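Local structure of putative YfrE protein (Vibrio parahaemolyticus RIMD 2210633, 3BEE) at residues Y41-N51 / A62-S72. The protein is of unknown function but, as a membrane-protein fragment with a TPR domain related to CcmH/CycH, probably mediates protein contacts in cytochrome c-type biogenesis. Numbering follows the deposited sequence.
With EDO (1,2-ethanediol), chain D.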
loop_
_atom_site.group_PDB
_atom_site.type_symbol
_atom_site.label_atom_id
_atom_site.label_comp_id
_atom_site.label_asym_id
_atom_site.label_seq_id
_atom_site.Cartn_x
_atom_site.Cartn_y
_atom_site.Cartn_z
ATOM N N TYR A 41 8.282 -5.770 -0.906
ATOM C CA TYR A 41 7.727 -5.290 0.373
ATOM C C TYR A 41 7.771 -3.762 0.483
ATOM O O TYR A 41 7.801 -3.193 1.572
ATOM C CB TYR A 41 8.399 -6.004 1.578
ATOM C CG TYR A 41 8.040 -7.478 1.625
ATOM C CD1 TYR A 41 6.871 -7.906 2.266
ATOM C CD2 TYR A 41 8.829 -8.431 0.977
ATOM C CE1 TYR A 41 6.503 -9.249 2.279
ATOM C CE2 TYR A 41 8.481 -9.783 0.987
ATOM C CZ TYR A 41 7.315 -10.181 1.642
ATOM O OH TYR A 41 6.955 -11.513 1.661
ATOM N N ASN A 42 7.757 -3.095 -0.668
ATOM C CA ASN A 42 7.786 -1.644 -0.677
ATOM C C ASN A 42 6.641 -1.060 0.153
ATOM O O ASN A 42 5.479 -1.388 -0.064
ATOM C CB ASN A 42 7.738 -1.097 -2.090
ATOM C CG ASN A 42 7.959 0.378 -2.123
ATOM O OD1 ASN A 42 7.005 1.157 -2.058
ATOM N ND2 ASN A 42 9.225 0.789 -2.192
ATOM N N GLU A 43 7.002 -0.204 1.105
ATOM C CA GLU A 43 6.074 0.335 2.068
ATOM C C GLU A 43 5.086 1.265 1.415
ATOM O O GLU A 43 3.907 1.130 1.631
ATOM C CB GLU A 43 6.820 1.082 3.178
ATOM C CG GLU A 43 5.891 1.485 4.370
ATOM C CD GLU A 43 6.689 1.833 5.655
ATOM O OE1 GLU A 43 7.954 1.865 5.600
ATOM O OE2 GLU A 43 6.036 2.071 6.708
ATOM N N ALA A 44 5.567 2.214 0.619
ATOM C CA ALA A 44 4.679 3.143 -0.087
ATOM C C ALA A 44 3.618 2.418 -0.949
ATOM O O ALA A 44 2.453 2.798 -0.945
ATOM C CB ALA A 44 5.476 4.122 -0.912
ATOM N N ALA A 45 4.037 1.374 -1.665
ATOM C CA ALA A 45 3.178 0.646 -2.591
ATOM C C ALA A 45 2.128 -0.206 -1.862
ATOM O O ALA A 45 0.936 -0.106 -2.147
ATOM C CB ALA A 45 4.022 -0.215 -3.524
ATOM N N LEU A 46 2.572 -1.041 -0.922
ATOM C CA LEU A 46 1.669 -1.902 -0.188
ATOM C C LEU A 46 0.727 -1.077 0.666
ATOM O O LEU A 46 -0.435 -1.438 0.879
ATOM C CB LEU A 46 2.456 -2.885 0.690
ATOM C CG LEU A 46 3.179 -4.008 -0.058
ATOM C CD1 LEU A 46 3.902 -4.943 0.933
ATOM C CD2 LEU A 46 2.210 -4.799 -0.913
ATOM N N SER A 47 1.234 0.044 1.147
ATOM C CA SER A 47 0.432 0.927 1.940
ATOM C C SER A 47 -0.707 1.568 1.120
ATOM O O SER A 47 -1.851 1.627 1.585
ATOM C CB SER A 47 1.333 1.953 2.646
ATOM O OG SER A 47 0.558 3.015 3.076
ATOM N N LEU A 48 -0.426 1.998 -0.105
ATOM C CA LEU A 48 -1.504 2.489 -0.982
ATOM C C LEU A 48 -2.565 1.411 -1.245
ATOM O O LEU A 48 -3.767 1.678 -1.204
ATOM C CB LEU A 48 -0.961 3.034 -2.326
ATOM C CG LEU A 48 -1.985 3.720 -3.251
ATOM C CD1 LEU A 48 -2.600 4.934 -2.573
ATOM C CD2 LEU A 48 -1.409 4.161 -4.627
ATOM N N ILE A 49 -2.107 0.206 -1.554
ATOM C CA ILE A 49 -2.999 -0.912 -1.841
ATOM C C ILE A 49 -3.920 -1.217 -0.643
ATOM O O ILE A 49 -5.159 -1.361 -0.811
ATOM C CB ILE A 49 -2.176 -2.163 -2.272
ATOM C CG1 ILE A 49 -1.540 -1.944 -3.672
ATOM C CG2 ILE A 49 -3.045 -3.462 -2.233
ATOM C CD1 ILE A 49 -0.358 -2.902 -4.005
ATOM N N ALA A 50 -3.325 -1.316 0.549
ATOM C CA ALA A 50 -4.093 -1.531 1.811
ATOM C C ALA A 50 -5.083 -0.411 2.063
ATOM O O ALA A 50 -6.203 -0.668 2.457
ATOM C CB ALA A 50 -3.150 -1.638 3.026
ATOM N N ASN A 51 -4.639 0.836 1.892
ATOM C CA ASN A 51 -5.478 1.990 2.141
ATOM C C ASN A 51 -6.625 1.979 1.175
ATOM O O ASN A 51 -7.732 2.260 1.566
ATOM C CB ASN A 51 -4.683 3.310 1.974
ATOM C CG ASN A 51 -3.740 3.568 3.137
ATOM O OD1 ASN A 51 -3.811 2.885 4.149
ATOM N ND2 ASN A 51 -2.859 4.577 3.002
ATOM N N ALA A 62 -7.614 -5.338 3.208
ATOM C CA ALA A 62 -6.717 -4.338 3.812
ATOM C C ALA A 62 -5.778 -4.983 4.832
ATOM O O ALA A 62 -4.569 -4.768 4.801
ATOM C CB ALA A 62 -7.526 -3.191 4.452
ATOM N N ILE A 63 -6.342 -5.795 5.726
ATOM C CA ILE A 63 -5.563 -6.486 6.758
ATOM C C ILE A 63 -4.523 -7.410 6.141
ATOM O O ILE A 63 -3.353 -7.389 6.543
ATOM C CB ILE A 63 -6.463 -7.243 7.771
ATOM C CG1 ILE A 63 -7.348 -6.251 8.538
ATOM C CG2 ILE A 63 -5.611 -8.058 8.782
ATOM C CD1 ILE A 63 -8.465 -6.912 9.324
ATOM N N ASP A 64 -4.944 -8.192 5.149
ATOM C CA ASP A 64 -4.063 -9.140 4.470
ATOM C C ASP A 64 -2.845 -8.425 3.884
ATOM O O ASP A 64 -1.751 -8.960 3.901
ATOM C CB ASP A 64 -4.811 -9.845 3.333
ATOM C CG ASP A 64 -5.877 -10.808 3.839
ATOM O OD1 ASP A 64 -5.874 -11.139 5.033
ATOM O OD2 ASP A 64 -6.743 -11.214 3.044
ATOM N N THR A 65 -3.069 -7.230 3.343
ATOM C CA THR A 65 -1.997 -6.435 2.715
ATOM C C THR A 65 -1.056 -5.893 3.797
ATOM O O THR A 65 0.159 -5.913 3.629
ATOM C CB THR A 65 -2.567 -5.273 1.863
ATOM O OG1 THR A 65 -3.608 -5.772 1.013
ATOM C CG2 THR A 65 -1.475 -4.643 1.006
ATOM N N TRP A 66 -1.625 -5.420 4.895
ATOM C CA TRP A 66 -0.819 -4.916 6.020
ATOM C C TRP A 66 -0.026 -6.035 6.691
ATOM O O TRP A 66 1.116 -5.826 7.083
ATOM C CB TRP A 66 -1.692 -4.178 7.049
ATOM C CG TRP A 66 -2.087 -2.784 6.637
ATOM C CD1 TRP A 66 -1.265 -1.814 6.058
ATOM C CD2 TRP A 66 -3.390 -2.175 6.771
ATOM N NE1 TRP A 66 -1.997 -0.655 5.830
ATOM C CE2 TRP A 66 -3.291 -0.847 6.259
ATOM C CE3 TRP A 66 -4.619 -2.616 7.288
ATOM C CZ2 TRP A 66 -4.399 0.046 6.236
ATOM C CZ3 TRP A 66 -5.711 -1.751 7.270
ATOM C CH2 TRP A 66 -5.600 -0.425 6.730
ATOM N N VAL A 67 -0.624 -7.220 6.810
ATOM C CA VAL A 67 0.049 -8.343 7.450
ATOM C C VAL A 67 1.231 -8.791 6.569
ATOM O O VAL A 67 2.297 -9.129 7.079
ATOM C CB VAL A 67 -0.928 -9.501 7.759
ATOM C CG1 VAL A 67 -0.165 -10.763 8.261
ATOM C CG2 VAL A 67 -1.971 -9.079 8.797
ATOM N N LEU A 68 1.033 -8.752 5.253
ATOM C CA LEU A 68 2.082 -9.003 4.274
ATOM C C LEU A 68 3.206 -7.960 4.390
ATOM O O LEU A 68 4.378 -8.307 4.429
ATOM C CB LEU A 68 1.497 -9.060 2.844
ATOM C CG LEU A 68 2.472 -9.389 1.707
ATOM C CD1 LEU A 68 2.992 -10.842 1.767
ATOM C CD2 LEU A 68 1.844 -9.138 0.338
ATOM N N LEU A 69 2.839 -6.693 4.490
ATOM C CA LEU A 69 3.823 -5.624 4.696
ATOM C C LEU A 69 4.662 -5.851 5.965
ATOM O O LEU A 69 5.868 -5.600 5.960
ATOM C CB LEU A 69 3.124 -4.250 4.734
ATOM C CG LEU A 69 3.970 -2.987 4.983
ATOM C CD1 LEU A 69 5.224 -2.928 4.063
ATOM C CD2 LEU A 69 3.111 -1.752 4.805
ATOM N N LEU A 70 4.025 -6.330 7.037
ATOM C CA LEU A 70 4.708 -6.581 8.309
ATOM C C LEU A 70 5.837 -7.600 8.181
ATOM O O LEU A 70 6.733 -7.626 9.023
ATOM C CB LEU A 70 3.714 -7.019 9.394
ATOM C CG LEU A 70 2.728 -5.942 9.889
ATOM C CD1 LEU A 70 1.666 -6.540 10.874
ATOM C CD2 LEU A 70 3.519 -4.821 10.565
ATOM N N ASP A 71 5.793 -8.439 7.147
ATOM C CA ASP A 71 6.864 -9.433 6.939
ATOM C C ASP A 71 8.135 -8.811 6.353
ATOM O O ASP A 71 9.160 -9.494 6.232
ATOM C CB ASP A 71 6.401 -10.643 6.110
ATOM C CG ASP A 71 7.050 -11.917 6.570
ATOM O OD1 ASP A 71 7.337 -12.011 7.788
ATOM O OD2 ASP A 71 7.310 -12.823 5.744
ATOM N N SER A 72 8.058 -7.521 6.001
ATOM C CA SER A 72 9.226 -6.722 5.627
ATOM C C SER A 72 10.353 -6.842 6.652
ATOM O O SER A 72 10.110 -6.852 7.856
ATOM C CB SER A 72 8.862 -5.248 5.517
ATOM O OG SER A 72 9.971 -4.494 5.037
HETATM C C1 EDO D . -6.237 4.059 6.944
HETATM O O1 EDO D . -5.907 3.631 5.604
HETATM C C2 EDO D . -5.827 3.012 7.974
HETATM O O2 EDO D . -6.693 3.124 9.110
HETATM O O HOH W 1 5.561 -12.825 3.244
HETATM O O HOH W 2 -1.129 2.081 5.369
#
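With chi1 at -77°, W66 holds CG beside its own backbone N, and its indole reaches A50, whose methyl sits over one face. A50 CB lies 3.4 Å from the centroid of the W66 five-membered ring, 20° off the ring normal, which meets the geometry of a CH-pi contact. T65 turns CG2 anti to the backbone N, which brings this methyl against L46 O (3.4 Å from T65 CG2) and I49 CG2 (3.8 Å from T65 CG2), while the hydroxyl bonds back to E61 O. The L46 and L69 side chains lie alongside one another pointing opposite ways, L46 CD1 3.9 Å from L69 CB. At the other end the Y41 ring presents its edge to L68 O, nearly in plane, with Y41 CE1 3.2 Å away. No direct hydrogen bond joins the segments; water links them twice. One water donates to D71 OD2 and meets Y41 OH at a doubtfully short distance; the second accepts from W66 NE1 (2.9 Å), donates to N51 OD1 and also bonds S47 OG. N51 OD1 additionally accepts from a 1,2-ethanediol, probably a crystallisation additive. The axes of 43-51 and 62-70 approach to 8.4 Å, with 163° between their N-to-C directions, and the CA atoms of A50 and A62 come within 4.3 Å, a closeness that two alanine side chains permit. This near-antiparallel pairing of successive helices is consistent with the TPR family. Around it, helix 6-18 meets A44 and L48 on helix 43-55, whereas helix 79-92 packs against I63, W66, L69 and L70 of helix 59-70.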